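Local coordinates for protein Abbfa_003403 (Acinetobacter baumannii, PDB 4ZXH) that probably builds a peptide product by nonribosomal synthesis, using condensation, adenylation, peptidyl carrier and product-releasing thioesterase domains joined in one chain, at residues A[1146-1151]-A[1256-1261]; A[1261-1266]-A[1315-1320]; A[1128-1133]-A[1156-1161]. All coordinates share one frame; numbering follows the deposited sequence.

Interaction 1. Residues A[1146-1151]-A[1256-1261]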
# COMPACT_ATOMS: atom_id res chain seq x y z
N ILE A 1146 16.05 51.85 5.39
CA ILE A 1146 15.28 51.83 4.16
C ILE A 1146 14.42 53.08 4.06
O ILE A 1146 14.34 53.68 2.98
CB ILE A 1146 14.42 50.58 4.06
CG1 ILE A 1146 15.30 49.40 3.69
CG2 ILE A 1146 13.38 50.74 3.00
CD1 ILE A 1146 14.55 48.13 3.53
N SER A 1147 13.82 53.50 5.17
CA SER A 1147 13.08 54.76 5.19
C SER A 1147 13.96 55.93 4.82
O SER A 1147 13.57 56.77 4.02
CB SER A 1147 12.47 55.02 6.55
OG SER A 1147 11.69 53.93 6.98
N ARG A 1148 15.15 55.98 5.41
CA ARG A 1148 16.10 57.07 5.20
C ARG A 1148 16.42 57.22 3.72
O ARG A 1148 16.59 58.34 3.23
CB ARG A 1148 17.39 56.85 6.01
CG ARG A 1148 18.24 58.12 6.18
CD ARG A 1148 19.64 57.87 6.75
NE ARG A 1148 20.48 57.10 5.82
CZ ARG A 1148 21.05 57.61 4.73
NH1 ARG A 1148 20.89 58.89 4.42
NH2 ARG A 1148 21.79 56.83 3.95
N GLN A 1149 16.50 56.10 3.01
CA GLN A 1149 16.82 56.12 1.59
C GLN A 1149 15.62 56.46 0.71
O GLN A 1149 15.77 57.17 -0.28
CB GLN A 1149 17.42 54.78 1.15
CG GLN A 1149 18.75 54.44 1.79
CD GLN A 1149 19.49 53.32 1.05
OE1 GLN A 1149 19.16 52.99 -0.08
NE2 GLN A 1149 20.50 52.75 1.70
N LEU A 1150 14.44 55.95 1.06
CA LEU A 1150 13.21 56.23 0.30
C LEU A 1150 12.91 57.74 0.27
O LEU A 1150 12.47 58.26 -0.76
CB LEU A 1150 12.02 55.45 0.86
CG LEU A 1150 12.03 53.92 0.72
CD1 LEU A 1150 10.85 53.26 1.46
CD2 LEU A 1150 12.07 53.46 -0.73
N ARG A 1151 13.15 58.43 1.39
CA ARG A 1151 13.14 59.89 1.41
C ARG A 1151 14.06 60.50 0.35
O ARG A 1151 13.66 61.37 -0.44
CB ARG A 1151 13.56 60.41 2.78
CG ARG A 1151 12.50 60.33 3.85
CD ARG A 1151 11.54 61.51 3.80
NE ARG A 1151 10.56 61.44 4.88
CZ ARG A 1151 10.80 61.75 6.15
NH1 ARG A 1151 12.01 62.17 6.53
NH2 ARG A 1151 9.84 61.64 7.05
N GLU A 1256 22.69 59.52 11.78
CA GLU A 1256 22.34 60.79 12.43
C GLU A 1256 20.83 60.85 12.64
O GLU A 1256 20.07 60.15 11.95
CB GLU A 1256 22.84 61.98 11.59
CG GLU A 1256 24.37 62.13 11.52
CD GLU A 1256 25.02 61.28 10.43
OE1 GLU A 1256 24.30 60.54 9.73
OE2 GLU A 1256 26.27 61.35 10.27
N PRO A 1257 20.38 61.64 13.62
CA PRO A 1257 18.94 61.69 13.93
C PRO A 1257 18.08 62.11 12.74
O PRO A 1257 18.47 62.98 11.98
CB PRO A 1257 18.87 62.73 15.05
CG PRO A 1257 20.20 62.62 15.74
CD PRO A 1257 21.18 62.39 14.61
N GLU A 1258 16.93 61.47 12.59
CA GLU A 1258 15.98 61.79 11.53
C GLU A 1258 14.58 61.33 11.93
O GLU A 1258 14.40 60.21 12.41
CB GLU A 1258 16.39 61.13 10.20
CG GLU A 1258 15.52 61.55 9.02
CD GLU A 1258 16.15 61.23 7.68
OE1 GLU A 1258 17.28 60.68 7.68
OE2 GLU A 1258 15.53 61.56 6.64
N ASP A 1259 13.59 62.20 11.74
CA ASP A 1259 12.23 61.89 12.18
C ASP A 1259 11.41 61.16 11.13
O ASP A 1259 11.24 61.62 10.01
CB ASP A 1259 11.49 63.15 12.61
CG ASP A 1259 11.91 63.63 13.98
OD1 ASP A 1259 12.85 63.04 14.56
OD2 ASP A 1259 11.29 64.59 14.49
N PHE A 1260 10.92 59.98 11.51
CA PHE A 1260 9.96 59.24 10.73
C PHE A 1260 8.79 58.93 11.64
O PHE A 1260 8.97 58.84 12.86
CB PHE A 1260 10.57 57.95 10.19
CG PHE A 1260 11.62 58.16 9.15
CD1 PHE A 1260 11.27 58.37 7.82
CD2 PHE A 1260 12.96 58.13 9.48
CE1 PHE A 1260 12.23 58.56 6.85
CE2 PHE A 1260 13.94 58.32 8.51
CZ PHE A 1260 13.57 58.54 7.20
N PRO A 1261 7.59 58.77 11.08
CA PRO A 1261 6.48 58.34 11.94
C PRO A 1261 6.69 56.88 12.38
O PRO A 1261 6.68 55.97 11.55
CB PRO A 1261 5.25 58.49 11.03
CG PRO A 1261 5.79 58.33 9.65
CD PRO A 1261 7.20 58.84 9.66
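Ser1147 and Arg1151, one turn apart on helix 1138-1152, both meet the ring of Phe1260 in the loop that leads into strand 1262-1267. Ser1147 comes over a face of the ring: its CB stands 3.7 Å from the Phe1260 centroid, 17° off the ring normal, a CH-pi contact made by the methylene. The hydroxyl is used elsewhere, on the carbonyl of Ala1143 one turn back. Arg1151 meets the ring at its edge through CG, 3.5 Å from Phe1260 CE1. Its chain then bends at chi2 (-84°) and doubles alongside the aromatic side chain, the two running in opposite senses, until the guanidinium lies with its centre over CE1 and its plane 25° from that of the ring. Held this way, the guanidinium spends its nitrogens on the loop. NH2 donates to Asp1259 O at 3.3 Å, in the carbonyl plane and only slightly tilted from its own, while NH1 makes a rather long salt bridge of 3.6 Å to Glu1258 OE2. Glu1258 reaches the helix with its chain extended, and its other oxygen, OE1, rests against the aliphatic part of Arg1148, which crosses it at about a right angle. The charged end of Arg1148 turns back to Glu1145 instead. Apolar round the ring and ionic at its outer side, the contact ties a loop to the helix that follows the probable nucleophile elbow, a central helix of the alpha/beta-hydrolase fold of thioesterase domains.

Interaction 2. Residues A[1261-1266]-A[1315-1320]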
# COMPACT_ATOMS: atom_id res chain seq x y z
N PRO A 1261 7.59 58.77 11.08
CA PRO A 1261 6.48 58.34 11.94
C PRO A 1261 6.69 56.88 12.38
O PRO A 1261 6.68 55.97 11.55
CB PRO A 1261 5.25 58.49 11.03
CG PRO A 1261 5.79 58.33 9.65
CD PRO A 1261 7.20 58.84 9.66
N ILE A 1262 6.90 56.68 13.67
CA ILE A 1262 7.32 55.38 14.19
C ILE A 1262 6.41 54.86 15.28
O ILE A 1262 6.02 55.60 16.19
CB ILE A 1262 8.76 55.45 14.75
CG1 ILE A 1262 9.77 55.70 13.63
CG2 ILE A 1262 9.13 54.18 15.50
CD1 ILE A 1262 11.15 55.93 14.15
N LEU A 1263 6.08 53.58 15.20
CA LEU A 1263 5.45 52.88 16.32
C LEU A 1263 6.48 51.93 16.93
O LEU A 1263 6.92 50.98 16.26
CB LEU A 1263 4.21 52.10 15.86
CG LEU A 1263 3.59 51.14 16.88
CD1 LEU A 1263 3.06 51.92 18.06
CD2 LEU A 1263 2.47 50.32 16.23
N LEU A 1264 6.88 52.21 18.17
CA LEU A 1264 7.81 51.32 18.87
C LEU A 1264 7.11 50.49 19.93
O LEU A 1264 6.61 51.03 20.93
CB LEU A 1264 8.95 52.13 19.50
CG LEU A 1264 9.89 51.33 20.40
CD1 LEU A 1264 10.63 50.28 19.63
CD2 LEU A 1264 10.86 52.26 21.09
N VAL A 1265 7.06 49.18 19.72
CA VAL A 1265 6.43 48.26 20.66
C VAL A 1265 7.52 47.69 21.57
O VAL A 1265 8.40 46.96 21.12
CB VAL A 1265 5.68 47.11 19.93
CG1 VAL A 1265 5.09 46.14 20.93
CG2 VAL A 1265 4.56 47.67 19.04
N LYS A 1266 7.47 48.02 22.86
CA LYS A 1266 8.51 47.57 23.76
C LYS A 1266 8.07 46.37 24.58
O LYS A 1266 6.98 46.34 25.16
CB LYS A 1266 8.93 48.70 24.69
CG LYS A 1266 9.91 48.26 25.77
CD LYS A 1266 10.54 49.45 26.46
CE LYS A 1266 11.36 48.99 27.65
NZ LYS A 1266 11.53 50.11 28.63
N GLN A 1315 -4.63 48.91 15.19
CA GLN A 1315 -5.30 50.09 15.73
C GLN A 1315 -4.53 51.39 15.44
O GLN A 1315 -5.13 52.45 15.29
CB GLN A 1315 -5.50 49.93 17.24
CG GLN A 1315 -6.38 48.74 17.61
CD GLN A 1315 -6.46 48.51 19.12
OE1 GLN A 1315 -5.70 49.10 19.89
NE2 GLN A 1315 -7.40 47.67 19.54
N MET A 1316 -3.21 51.29 15.35
CA MET A 1316 -2.37 52.45 15.08
C MET A 1316 -2.38 52.83 13.59
O MET A 1316 -2.30 54.01 13.23
CB MET A 1316 -0.94 52.17 15.57
CG MET A 1316 0.03 53.34 15.49
SD MET A 1316 -0.39 54.81 16.47
CE MET A 1316 -0.99 54.04 18.00
N TYR A 1317 -2.49 51.82 12.72
CA TYR A 1317 -2.53 52.00 11.27
C TYR A 1317 -3.75 51.32 10.65
O TYR A 1317 -3.60 50.31 9.96
CB TYR A 1317 -1.26 51.45 10.61
CG TYR A 1317 0.02 52.11 11.10
CD1 TYR A 1317 0.40 53.37 10.63
CD2 TYR A 1317 0.85 51.47 12.03
CE1 TYR A 1317 1.56 53.97 11.07
CE2 TYR A 1317 2.01 52.07 12.48
CZ TYR A 1317 2.36 53.32 11.99
OH TYR A 1317 3.52 53.92 12.43
N PRO A 1318 -4.94 51.89 10.87
CA PRO A 1318 -6.18 51.28 10.36
C PRO A 1318 -6.20 51.17 8.84
O PRO A 1318 -5.51 51.92 8.15
CB PRO A 1318 -7.28 52.26 10.81
CG PRO A 1318 -6.65 53.13 11.83
CD PRO A 1318 -5.18 53.19 11.51
N ILE A 1319 -6.99 50.22 8.35
CA ILE A 1319 -7.28 50.09 6.93
C ILE A 1319 -8.77 49.81 6.81
O ILE A 1319 -9.31 48.99 7.55
CB ILE A 1319 -6.47 48.97 6.25
CG1 ILE A 1319 -6.71 47.63 6.96
CG2 ILE A 1319 -4.99 49.30 6.26
CD1 ILE A 1319 -6.06 46.45 6.28
N PRO A 1320 -9.45 50.51 5.88
CA PRO A 1320 -10.91 50.43 5.68
C PRO A 1320 -11.49 49.00 5.66
O PRO A 1320 -11.09 48.14 4.87
CB PRO A 1320 -11.09 51.11 4.32
CG PRO A 1320 -10.01 52.15 4.30
CD PRO A 1320 -8.83 51.52 5.00
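Leu1263, near the start of strand 1262-1267, meets Met1316 and Tyr1317 at the end of helix 1303-1316 with two different parts of its side chain. Its branch methyl CD2 reaches the methionine, 3.9 Å from Met1316 CB and 4.0 Å from Met1316 CG, the two chains passing at a slant. Its CB lies instead by the far end of the tyrosine, 4.0 Å from Tyr1317 CE2, approaching neither squarely over the ring nor at its rim. Leu1263 carries CG anti to the backbone N (chi1 170°), which swings the isobutyl end toward the helix, bringing CD2 to Met1316. Met1316 CG sits 3.8 Å above the Tyr1317 ring plane toward the rim, and the two neighbours pack on each other as well as on the leucine. Tyr1317 is the first residue to leave helical geometry, and its ring reaches back to the sheet where the chain departs. This is the closing element of an alpha/beta-hydrolase fold: the C-terminal helix lies on the sheet face bearing Leu1263, opposite the face covered by helix 1138-1152. The phenol OH ends above the strand backbone, 3.8 Å from Leu1263 N and 3.9 Å from Pro1261 O, too far for hydrogen bonds; both backbone atoms already pair with Ile1160 of the adjacent strand. On the same face the tyrosine ring meets Phe1132, planes about 55° apart, and touches Val1161, while the backbone carbonyl of Tyr1317 accepts a hydrogen bond from Arg1091.

Interaction 3. Residues A[1128-1133]-A[1156-1161]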
# COMPACT_ATOMS: atom_id res chain seq x y z
N GLN A 1128 5.69 52.50 -6.47
CA GLN A 1128 5.48 53.83 -5.90
C GLN A 1128 4.94 53.72 -4.48
O GLN A 1128 4.28 52.74 -4.12
CB GLN A 1128 4.52 54.66 -6.77
CG GLN A 1128 4.99 54.91 -8.22
CD GLN A 1128 6.23 55.81 -8.30
OE1 GLN A 1128 6.42 56.70 -7.47
NE2 GLN A 1128 7.08 55.57 -9.31
N GLY A 1129 5.22 54.74 -3.68
CA GLY A 1129 4.77 54.79 -2.30
C GLY A 1129 3.35 55.30 -2.17
O GLY A 1129 2.65 55.46 -3.17
N PRO A 1130 2.92 55.58 -0.94
CA PRO A 1130 3.68 55.52 0.32
C PRO A 1130 4.03 54.10 0.74
O PRO A 1130 3.30 53.16 0.39
CB PRO A 1130 2.72 56.15 1.35
CG PRO A 1130 1.61 56.76 0.55
CD PRO A 1130 1.52 55.97 -0.71
N TYR A 1131 5.13 53.95 1.48
CA TYR A 1131 5.56 52.65 1.95
C TYR A 1131 5.26 52.45 3.42
O TYR A 1131 5.15 53.43 4.17
CB TYR A 1131 7.05 52.46 1.68
CG TYR A 1131 7.31 52.34 0.22
CD1 TYR A 1131 7.04 51.16 -0.46
CD2 TYR A 1131 7.79 53.42 -0.50
CE1 TYR A 1131 7.25 51.05 -1.82
CE2 TYR A 1131 8.01 53.32 -1.85
CZ TYR A 1131 7.75 52.13 -2.51
OH TYR A 1131 7.98 52.04 -3.86
N PHE A 1132 5.12 51.19 3.81
CA PHE A 1132 4.78 50.82 5.18
C PHE A 1132 5.74 49.71 5.59
O PHE A 1132 5.76 48.64 4.99
CB PHE A 1132 3.31 50.40 5.28
CG PHE A 1132 2.83 50.17 6.68
CD1 PHE A 1132 3.38 50.87 7.75
CD2 PHE A 1132 1.85 49.22 6.95
CE1 PHE A 1132 2.94 50.64 9.06
CE2 PHE A 1132 1.41 48.99 8.24
CZ PHE A 1132 1.96 49.70 9.30
N LEU A 1133 6.56 49.97 6.60
CA LEU A 1133 7.73 49.15 6.89
C LEU A 1133 7.77 48.75 8.34
O LEU A 1133 7.19 49.42 9.21
CB LEU A 1133 9.03 49.90 6.59
CG LEU A 1133 9.12 50.75 5.35
CD1 LEU A 1133 10.24 51.69 5.56
CD2 LEU A 1133 9.40 49.87 4.16
N GLN A 1156 7.47 58.59 -0.06
CA GLN A 1156 7.05 58.87 1.30
C GLN A 1156 6.86 57.58 2.10
O GLN A 1156 6.64 56.50 1.55
CB GLN A 1156 5.77 59.73 1.34
CG GLN A 1156 6.00 61.19 1.82
CD GLN A 1156 6.81 61.32 3.14
OE1 GLN A 1156 6.91 60.38 3.94
NE2 GLN A 1156 7.38 62.51 3.36
N VAL A 1157 6.99 57.71 3.42
CA VAL A 1157 6.90 56.59 4.33
C VAL A 1157 5.68 56.78 5.22
O VAL A 1157 5.58 57.77 5.95
CB VAL A 1157 8.16 56.47 5.19
CG1 VAL A 1157 8.04 55.30 6.12
CG2 VAL A 1157 9.39 56.33 4.31
N THR A 1158 4.73 55.85 5.17
CA THR A 1158 3.51 55.98 5.96
C THR A 1158 3.82 55.83 7.44
O THR A 1158 3.32 56.59 8.27
CB THR A 1158 2.45 54.94 5.55
OG1 THR A 1158 2.03 55.20 4.21
CG2 THR A 1158 1.24 55.02 6.47
N GLY A 1159 4.66 54.85 7.76
CA GLY A 1159 5.05 54.61 9.13
C GLY A 1159 6.00 53.43 9.26
O GLY A 1159 6.14 52.63 8.34
N ILE A 1160 6.65 53.34 10.41
CA ILE A 1160 7.55 52.23 10.70
C ILE A 1160 7.07 51.47 11.94
O ILE A 1160 6.83 52.07 12.99
CB ILE A 1160 8.96 52.72 10.96
CG1 ILE A 1160 9.48 53.52 9.77
CG2 ILE A 1160 9.88 51.54 11.18
CD1 ILE A 1160 10.87 54.05 9.99
N VAL A 1161 6.94 50.15 11.83
CA VAL A 1161 6.66 49.37 13.02
C VAL A 1161 7.93 48.73 13.56
O VAL A 1161 8.56 47.92 12.89
CB VAL A 1161 5.64 48.29 12.75
CG1 VAL A 1161 5.45 47.46 14.00
CG2 VAL A 1161 4.32 48.92 12.35
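Strands 1131-1133 and 1157-1161 run parallel, their directions 8° apart and their axes 4.8 Å from each other, joined by four backbone hydrogen bonds. Tyr1131 bridges Val1157: Tyr1131 N donates to Gln1156 O, and Tyr1131 O accepts from Thr1158 N at 2.7 Å. Leu1133 bridges Ile1160, with its N bonded to Gly1159 O and its O to Val1161 N. One residue thus separates the bridges on the first strand and two on the second, a beta bulge at Thr1158 and Gly1159, where Thr1158 takes helical backbone angles. Thr1158 turns its side chain toward Pro1130, whose CB lies against OG1; that hydroxyl is bonded to Gln1065. Phe1132 extends with CG anti to the backbone N (chi1 -173°), carrying its ring across the second strand: Gly1159 O meets it at the edge, near the ring plane, 3.3 Å from Phe1132 CD1, and Val1161 CG2 lies 3.9 Å from Phe1132 CZ. On the other face Leu1133 CD1 approaches Val1157 CG1 at 4.3 Å, beneath helix 1138-1152. At the strand entrance the Gln1156 side chain curls back, OE1 accepting from Val1157 N at 2.7 Å. The pair forms the two strands of a beta-alpha-beta crossover with helix 1138-1152 between them, the central unit of an alpha/beta-hydrolase sheet; strand 1131-1136 leads into the probable nucleophile elbow.

All three contacts belong to the thioesterase domain and lie in or against its central sheet. Interaction 3 is the buried centre, a strand pair bound by backbone hydrogen bonds; interactions 1 and 2 are partly buried and lie on opposite faces of that sheet. Interaction 1 uses the crossover helix of interaction 3, whose Ser1147 also packs on Leu1133 and Ile1160, and mixes aromatic packing with charges at a solvent-facing rim. Interaction 2 is mainly apolar, with no hydrogen bond across it. Pro1261 is shared by interactions 1 and 2, the point where the loop of the one passes into the strand of the other.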